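Local atomic coordinates of polyhedrin (PDB entry 5A8S), a protein that forms the crystalline lattice of cypovirus polyhedra, the micrometre-sized occlusion bodies that probably shelter virus particles outside the insect host. Residues 7-11 against 12-16. Numbering follows the deposited sequence.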
loop_
_atom_site.group_PDB
_atom_site.type_symbol
_atom_site.label_atom_id
_atom_site.label_comp_id
_atom_site.label_asym_id
_atom_site.label_seq_id
_atom_site.Cartn_x
_atom_site.Cartn_y
_atom_site.Cartn_z
ATOM N N ALA A 7 -51.666 2.838 -13.725
ATOM C CA ALA A 7 -50.705 2.558 -14.800
ATOM C C ALA A 7 -51.231 1.406 -15.640
ATOM O O ALA A 7 -51.993 0.575 -15.151
ATOM C CB ALA A 7 -49.347 2.179 -14.234
ATOM N N LEU A 8 -50.814 1.362 -16.902
ATOM C CA LEU A 8 -51.160 0.268 -17.800
ATOM C C LEU A 8 -49.879 -0.339 -18.342
ATOM O O LEU A 8 -48.828 0.296 -18.322
ATOM C CB LEU A 8 -52.002 0.782 -18.964
ATOM C CG LEU A 8 -53.392 1.306 -18.599
ATOM C CD1 LEU A 8 -54.108 1.785 -19.851
ATOM C CD2 LEU A 8 -54.219 0.233 -17.888
ATOM N N ARG A 9 -49.984 -1.571 -18.814
ATOM C CA ARG A 9 -48.906 -2.238 -19.535
ATOM C C ARG A 9 -49.528 -3.245 -20.494
ATOM O O ARG A 9 -50.719 -3.547 -20.390
ATOM C CB ARG A 9 -47.960 -2.952 -18.570
ATOM C CG ARG A 9 -48.653 -3.679 -17.443
ATOM C CD ARG A 9 -47.737 -4.740 -16.834
ATOM N NE ARG A 9 -47.635 -5.904 -17.704
ATOM C CZ ARG A 9 -46.798 -6.917 -17.518
ATOM N NH1 ARG A 9 -45.967 -6.919 -16.485
ATOM N NH2 ARG A 9 -46.796 -7.934 -18.372
ATOM N N ALA A 10 -48.735 -3.744 -21.436
ATOM C CA ALA A 10 -49.186 -4.820 -22.318
ATOM C C ALA A 10 -49.322 -6.108 -21.506
ATOM O O ALA A 10 -48.879 -6.175 -20.361
ATOM C CB ALA A 10 -48.204 -5.003 -23.460
ATOM N N GLY A 11 -49.942 -7.130 -22.089
ATOM C CA GLY A 11 -50.155 -8.383 -21.381
ATOM C C GLY A 11 -48.945 -9.309 -21.409
ATOM O O GLY A 11 -47.820 -8.879 -21.153
ATOM N N LYS A 12 -49.180 -10.583 -21.718
ATOM C CA LYS A 12 -48.118 -11.589 -21.755
ATOM C C LYS A 12 -46.989 -11.189 -22.705
ATOM O O LYS A 12 -45.845 -11.609 -22.533
ATOM C CB LYS A 12 -48.684 -12.953 -22.186
ATOM C CG LYS A 12 -48.144 -14.139 -21.385
ATOM C CD LYS A 12 -48.516 -15.485 -22.015
ATOM C CE LYS A 12 -47.745 -16.636 -21.361
ATOM N NZ LYS A 12 -48.100 -17.980 -21.914
ATOM N N ARG A 13 -47.307 -10.382 -23.716
ATOM C CA ARG A 13 -46.295 -9.957 -24.683
ATOM C C ARG A 13 -45.389 -8.820 -24.197
ATOM O O ARG A 13 -44.465 -8.427 -24.919
ATOM C CB ARG A 13 -46.955 -9.535 -25.998
ATOM C CG ARG A 13 -47.590 -10.682 -26.758
ATOM C CD ARG A 13 -48.298 -10.188 -27.996
ATOM N NE ARG A 13 -48.897 -11.280 -28.751
ATOM C CZ ARG A 13 -49.385 -11.146 -29.980
ATOM N NH1 ARG A 13 -49.335 -9.970 -30.596
ATOM N NH2 ARG A 13 -49.907 -12.191 -30.594
ATOM N N ASP A 14 -45.639 -8.278 -23.004
ATOM C CA ASP A 14 -44.794 -7.182 -22.503
ATOM C C ASP A 14 -43.468 -7.684 -21.936
ATOM O O ASP A 14 -43.153 -7.469 -20.767
ATOM C CB ASP A 14 -45.501 -6.330 -21.445
ATOM C CG ASP A 14 -44.995 -4.881 -21.438
ATOM O OD1 ASP A 14 -43.877 -4.636 -21.961
ATOM O OD2 ASP A 14 -45.712 -3.983 -20.940
ATOM N N VAL A 15 -42.683 -8.330 -22.784
ATOM C CA VAL A 15 -41.400 -8.857 -22.378
ATOM C C VAL A 15 -40.385 -7.729 -22.244
ATOM O O VAL A 15 -39.466 -7.819 -21.447
ATOM C CB VAL A 15 -40.899 -9.898 -23.389
ATOM C CG1 VAL A 15 -39.526 -10.411 -22.987
ATOM C CG2 VAL A 15 -41.898 -11.041 -23.495
ATOM N N ARG A 16 -40.553 -6.662 -23.016
ATOM C CA ARG A 16 -39.685 -5.499 -22.887
ATOM C C ARG A 16 -39.725 -4.957 -21.462
ATOM O O ARG A 16 -38.689 -4.594 -20.899
ATOM C CB ARG A 16 -40.087 -4.402 -23.876
ATOM C CG ARG A 16 -39.459 -3.048 -23.566
ATOM C CD ARG A 16 -39.720 -2.043 -24.676
ATOM N NE ARG A 16 -41.150 -1.959 -24.952
ATOM C CZ ARG A 16 -41.681 -1.712 -26.148
ATOM N NH1 ARG A 16 -40.900 -1.504 -27.190
ATOM N NH2 ARG A 16 -42.998 -1.674 -26.303
HETATM O O HOH W 1 -50.026 -8.692 -24.629
#
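Asp14 holds CG anti to its own nitrogen, chi1 -151°, which lays the carboxylate back against Arg9 and Ala10; Arg9, with CG wedged between N and C at chi1 42° and a bend at chi3, brings its guanidinium forward to the carbonyl oxygens of Ala10 and Gly11. The two side chains pass each other at a slant, their flat groups 75° apart. OD2 of Asp14 takes the amide N of Ala10 at 3.1 Å, a bent bond that comes in from above the carboxylate plane, and the CB atoms of Ala10 and Asp14 press together at 3.6 Å beside it. The other oxygen, OD1, caps the N of Arg17, so Asp14 is the N-cap of helix 15-29 while its OD2 accepts from the chain leading into it.

Gly11 to Asp14 form a type I beta turn, closed by the hydrogen bond from Asp14 N to Gly11 O at 2.9 Å. That carbonyl oxygen is gripped twice: NH2 of Arg9 donates to it at 3.1 Å from the opposite face of the carbonyl plane. NE of Arg9 donates a hydrogen bond to Ala10 O at 2.9 Å, almost in line with the C=O bond, and both acceptors lie near the guanidinium plane, which fixes the rotation of the group. NH2 also makes a salt bridge to Glu18, one turn into the helix.

Although Arg9 NE lies 4.2 Å from Asp14 OD2, no N-H points at that oxygen, so the attraction is one of charge alone. Together with the N-terminus of helix 15-29, the arginine would be expected to favour the ionised form of Asp14 at the bend where the N-terminal segment enters the helix.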